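Obscurin (Homo sapiens, PDB 4C4K) is a giant muscle protein that probably combines RhoGEF and protein kinase activities, with a first immunoglobulin domain likely to serve in protein binding. Local coordinates at residues C77-R80 and E85-A88; P11-V16 and A22-Q27. All blocks are in the same frame, centred on the assembly; numbering follows the deposited sequence.

How the contacts relate
The two contacts are hairpins of one immunoglobulin I-set domain, each contributing to a different sheet of its β-sandwich. Contact 2 joins the first two strands of the chain, and contact 1, which follows it in sequence, joins the last two. Their centres lie about 16 Å apart on opposite sides of the chain's centre, yet they meet in the core. C26 of contact 2 faces C77 of contact 1 with SG to SG 3.6 Å, packed together but not joined as a disulfide. A88 CB also rests 3.6 Å from P11 CG. The outer strand of contact 1 continues its sheet into another protein chain, whereas contact 2 borders bound ethanediol.

Contact 1 of 2, residues C77-R80 and E85-A88; sequences CRAR and EAFA
R78 and E85 join across an antiparallel β-hairpin, the F-G hairpin of the immunoglobulin sandwich. The tight part is the inner face, where C77, A79, A86 and A88 turn toward the core and F7 packs on C77, A86 and A88. Hydrogen-bonded pairs C77-A88 and A79-A86 hold the backbones; C77 N to A88 O is 2.7 Å, while A86 N and A79 O are 2.8 Å apart. Beyond E85-A88 a strand of another protein chain adds on in parallel.

On the opposite face the arginine side is the more open, R78 and R80 being partly exposed, while E85 and F87 are covered by the other chain. With CG anti to the backbone N (chi1 178°), R78 runs out extended as far as NE beside the F87 ring, its CG 3.8 Å from CE2. An alanine here would be likely to leave the E85 carboxylate without its arginine mate in this hairpin and uncover part of the F87 ring. R80 packs its CB against E85 CG at 3.5 Å before its chain bends off from strand 85-88. In the salt bridge the guanidinium and carboxylate planes stand 61° apart, and R78 NE reaches E85 OE1 at 2.7 Å from 37° above the carboxylate plane.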
loop_
_atom_site.group_PDB
_atom_site.type_symbol
_atom_site.label_atom_id
_atom_site.label_comp_id
_atom_site.label_asym_id
_atom_site.label_seq_id
_atom_site.Cartn_x
_atom_site.Cartn_y
_atom_site.Cartn_z
ATOM N N CYS A 77 4.910 1.129 -3.088
ATOM C CA CYS A 77 4.753 2.209 -4.043
ATOM C C CYS A 77 4.339 3.447 -3.270
ATOM O O CYS A 77 3.410 3.381 -2.459
ATOM C CB CYS A 77 3.741 1.863 -5.124
ATOM S SG CYS A 77 3.646 3.111 -6.425
ATOM N N ARG A 78 5.063 4.563 -3.475
ATOM C CA ARG A 78 4.829 5.826 -2.781
ATOM C C ARG A 78 4.474 6.900 -3.800
ATOM O O ARG A 78 5.214 7.089 -4.761
ATOM C CB ARG A 78 6.072 6.203 -1.937
ATOM C CG ARG A 78 5.992 7.543 -1.191
ATOM C CD ARG A 78 7.309 7.850 -0.486
ATOM N NE ARG A 78 7.275 9.144 0.201
ATOM C CZ ARG A 78 8.102 10.160 -0.041
ATOM N NH1 ARG A 78 9.064 10.042 -0.952
ATOM N NH2 ARG A 78 7.978 11.300 0.630
ATOM N N ALA A 79 3.326 7.572 -3.611
ATOM C CA ALA A 79 2.884 8.646 -4.502
ATOM C C ALA A 79 2.760 9.895 -3.654
ATOM O O ALA A 79 2.114 9.865 -2.608
ATOM C CB ALA A 79 1.542 8.298 -5.137
ATOM N N ARG A 80 3.410 10.973 -4.063
ATOM C CA ARG A 80 3.346 12.174 -3.268
ATOM C C ARG A 80 3.137 13.473 -4.068
ATOM O O ARG A 80 3.635 13.605 -5.178
ATOM C CB ARG A 80 4.576 12.240 -2.345
ATOM C CG ARG A 80 5.897 12.665 -2.962
ATOM C CD ARG A 80 6.459 13.807 -2.128
ATOM N NE ARG A 80 7.904 13.990 -2.287
ATOM C CZ ARG A 80 8.473 14.753 -3.218
ATOM N NH1 ARG A 80 7.726 15.391 -4.113
ATOM N NH2 ARG A 80 9.792 14.872 -3.270
ATOM N N GLU A 85 0.334 12.089 0.643
ATOM C CA GLU A 85 1.041 10.926 0.131
ATOM C C GLU A 85 0.180 9.707 0.242
ATOM O O GLU A 85 -0.543 9.549 1.245
ATOM C CB GLU A 85 2.360 10.704 0.912
ATOM C CG GLU A 85 3.312 11.887 0.877
ATOM C CD GLU A 85 4.725 11.616 1.353
ATOM O OE1 GLU A 85 5.162 10.441 1.340
ATOM O OE2 GLU A 85 5.383 12.589 1.777
ATOM N N ALA A 86 0.348 8.787 -0.722
ATOM C CA ALA A 86 -0.329 7.507 -0.718
ATOM C C ALA A 86 0.716 6.401 -0.771
ATOM O O ALA A 86 1.708 6.515 -1.503
ATOM C CB ALA A 86 -1.285 7.405 -1.910
ATOM N N PHE A 87 0.497 5.323 0.014
ATOM C CA PHE A 87 1.390 4.161 0.046
ATOM C C PHE A 87 0.593 2.871 -0.195
ATOM O O PHE A 87 -0.518 2.753 0.298
ATOM C CB PHE A 87 2.080 4.053 1.420
ATOM C CG PHE A 87 2.962 5.207 1.808
ATOM C CD1 PHE A 87 2.409 6.406 2.260
ATOM C CD2 PHE A 87 4.345 5.070 1.815
ATOM C CE1 PHE A 87 3.224 7.479 2.619
ATOM C CE2 PHE A 87 5.163 6.141 2.192
ATOM C CZ PHE A 87 4.592 7.335 2.599
ATOM N N ALA A 88 1.185 1.886 -0.893
ATOM C CA ALA A 88 0.589 0.567 -1.141
ATOM C C ALA A 88 1.723 -0.375 -1.441
ATOM O O ALA A 88 2.609 -0.035 -2.212
ATOM C CB ALA A 88 -0.393 0.607 -2.316
#

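Contact 2 of 2, residues P11-V16 and A22-Q27; sequences PKAFVV and ATLSCQ. With EDO (1,2-ethanediol), chain C; EDO (1,2-ethanediol), chain H.
The hairpin between the first two strands of the immunoglobulin sandwich brings F14 and K12 against T23 and S25, each on an antiparallel hydrogen-bonded pair. In the first pair F14 N reaches T23 O at 2.7 Å, nearly in line with the carbonyl, and T23 N returns a bond to F14 O at 3.0 Å. In the second, K12 N lies 2.9 Å from S25 O and S25 N bonds back to K12 O. A13 and L24 form the non-hydrogen-bonded pair between them.

The two faces differ sharply. On the outer one, the F14 ring swings beside its own backbone N (chi1 -58°) and turns its edge to strand 22-27. CD1 comes within 3.5 Å of T23 O, and CE1 sits 3.6 Å from S25 OG, both oxygens lying near the ring plane. The methyl CG2 of T23 lies 3.9 Å from F14 CB, while its hydroxyl turns to T63 and R61 on strand 59-64, the next strand of the sheet. S25 also packs on L59 and R61.

On the inner face A13 CB touches L24 CD1 at 3.8 Å, and both side chains continue onto V90 of strand 84-92. P11 lays its CA and CB against C26 CB at the deep end; V15 CB meets A22 CB at the other.

A13 N is not used in the pairing with strand 22-27; instead a molecule of 1,2-ethanediol, probably from the crystallisation liquor, accepts a weak bond from it, with A13 N 3.3 Å from its O1. Such a pairing of an outermost N-terminal strand with strand B, which carries the core cysteine, is characteristic of the immunoglobulin β-sandwich.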
loop_
_atom_site.group_PDB
_atom_site.type_symbol
_atom_site.label_atom_id
_atom_site.label_comp_id
_atom_site.label_asym_id
_atom_site.label_seq_id
_atom_site.Cartn_x
_atom_site.Cartn_y
_atom_site.Cartn_z
ATOM N N PRO A 11 -1.990 -2.376 -6.123
ATOM C CA PRO A 11 -0.710 -2.594 -6.829
ATOM C C PRO A 11 -0.611 -4.069 -7.169
ATOM O O PRO A 11 -1.098 -4.912 -6.410
ATOM C CB PRO A 11 0.354 -2.175 -5.812
ATOM C CG PRO A 11 -0.320 -2.316 -4.479
ATOM C CD PRO A 11 -1.781 -2.074 -4.688
ATOM N N LYS A 12 -0.098 -4.384 -8.352
ATOM C CA LYS A 12 -0.070 -5.786 -8.750
ATOM C C LYS A 12 1.309 -6.211 -9.197
ATOM O O LYS A 12 1.981 -5.442 -9.880
ATOM C CB LYS A 12 -1.076 -6.018 -9.879
ATOM C CG LYS A 12 -2.542 -5.844 -9.480
ATOM C CD LYS A 12 -3.452 -5.669 -10.689
ATOM C CE LYS A 12 -4.874 -5.439 -10.251
ATOM N NZ LYS A 12 -5.619 -4.586 -11.211
ATOM N N ALA A 13 1.707 -7.445 -8.872
ATOM C CA ALA A 13 2.983 -8.006 -9.311
ATOM C C ALA A 13 2.716 -9.167 -10.261
ATOM O O ALA A 13 2.033 -10.126 -9.898
ATOM C CB ALA A 13 3.821 -8.456 -8.122
ATOM N N PHE A 14 3.212 -9.057 -11.484
ATOM C CA PHE A 14 2.988 -10.053 -12.530
ATOM C C PHE A 14 4.248 -10.845 -12.816
ATOM O O PHE A 14 5.297 -10.268 -13.061
ATOM C CB PHE A 14 2.500 -9.375 -13.828
ATOM C CG PHE A 14 1.218 -8.570 -13.695
ATOM C CD1 PHE A 14 1.256 -7.228 -13.341
ATOM C CD2 PHE A 14 -0.019 -9.157 -13.926
ATOM C CE1 PHE A 14 0.078 -6.491 -13.201
ATOM C CE2 PHE A 14 -1.196 -8.413 -13.821
ATOM C CZ PHE A 14 -1.140 -7.087 -13.445
ATOM N N VAL A 15 4.120 -12.187 -12.827
ATOM C CA VAL A 15 5.203 -13.104 -13.174
ATOM C C VAL A 15 4.573 -14.407 -13.723
ATOM O O VAL A 15 3.460 -14.768 -13.344
ATOM C CB VAL A 15 6.255 -13.297 -12.026
ATOM C CG1 VAL A 15 5.702 -14.110 -10.859
ATOM C CG2 VAL A 15 7.563 -13.914 -12.548
ATOM N N VAL A 16 5.241 -15.032 -14.686
ATOM C CA VAL A 16 4.831 -16.314 -15.275
ATOM C C VAL A 16 5.548 -17.392 -14.436
ATOM O O VAL A 16 6.678 -17.145 -14.009
ATOM C CB VAL A 16 5.280 -16.335 -16.782
ATOM C CG1 VAL A 16 4.980 -17.666 -17.445
ATOM C CG2 VAL A 16 4.585 -15.217 -17.562
ATOM N N ALA A 22 9.703 -9.844 -13.942
ATOM C CA ALA A 22 8.490 -9.469 -13.254
ATOM C C ALA A 22 8.131 -8.033 -13.605
ATOM O O ALA A 22 9.000 -7.247 -13.928
ATOM C CB ALA A 22 8.670 -9.611 -11.742
ATOM N N THR A 23 6.851 -7.696 -13.523
ATOM C CA THR A 23 6.386 -6.331 -13.706
ATOM C C THR A 23 5.392 -6.037 -12.623
ATOM O O THR A 23 4.560 -6.879 -12.277
ATOM C CB THR A 23 5.994 -5.974 -15.159
ATOM O OG1 THR A 23 5.833 -4.568 -15.245
ATOM C CG2 THR A 23 4.730 -6.647 -15.613
ATOM N N LEU A 24 5.547 -4.857 -12.034
ATOM C CA LEU A 24 4.766 -4.325 -10.931
ATOM C C LEU A 24 4.120 -3.056 -11.445
ATOM O O LEU A 24 4.797 -2.213 -12.032
ATOM C CB LEU A 24 5.718 -4.010 -9.742
ATOM C CG LEU A 24 6.108 -5.187 -8.772
ATOM C CD1 LEU A 24 6.754 -6.377 -9.482
ATOM C CD2 LEU A 24 7.029 -4.708 -7.689
ATOM N N SER A 25 2.804 -2.930 -11.274
ATOM C CA SER A 25 2.098 -1.741 -11.749
ATOM C C SER A 25 0.934 -1.345 -10.864
ATOM O O SER A 25 0.388 -2.172 -10.117
ATOM C CB SER A 25 1.597 -1.945 -13.181
ATOM O OG SER A 25 0.568 -2.915 -13.179
ATOM N N CYS A 26 0.557 -0.070 -10.963
ATOM C CA CYS A 26 -0.613 0.498 -10.303
ATOM C C CYS A 26 -1.068 1.783 -10.960
ATOM O O CYS A 26 -0.309 2.436 -11.668
ATOM C CB CYS A 26 -0.395 0.681 -8.810
ATOM S SG CYS A 26 1.091 1.601 -8.417
ATOM N N GLN A 27 -2.316 2.135 -10.713
ATOM C CA GLN A 27 -2.955 3.306 -11.250
ATOM C C GLN A 27 -3.122 4.294 -10.121
ATOM O O GLN A 27 -3.717 3.964 -9.088
ATOM C CB GLN A 27 -4.302 2.920 -11.850
ATOM C CG GLN A 27 -4.873 4.029 -12.712
ATOM C CD GLN A 27 -6.043 3.577 -13.529
ATOM O OE1 GLN A 27 -6.675 2.551 -13.256
ATOM N NE2 GLN A 27 -6.347 4.342 -14.556
HETATM C C1 EDO C . -0.498 -9.817 -7.552
HETATM O O1 EDO C . 0.315 -9.237 -6.545
HETATM C C2 EDO C . -0.098 -11.293 -7.767
HETATM O O2 EDO C . -0.289 -12.013 -6.565
HETATM C C1 EDO H . 8.291 -17.590 -10.981
HETATM O O1 EDO H . 8.945 -17.004 -12.090
HETATM C C2 EDO H . 8.898 -16.989 -9.704
HETATM O O2 EDO H . 10.310 -17.125 -9.753
#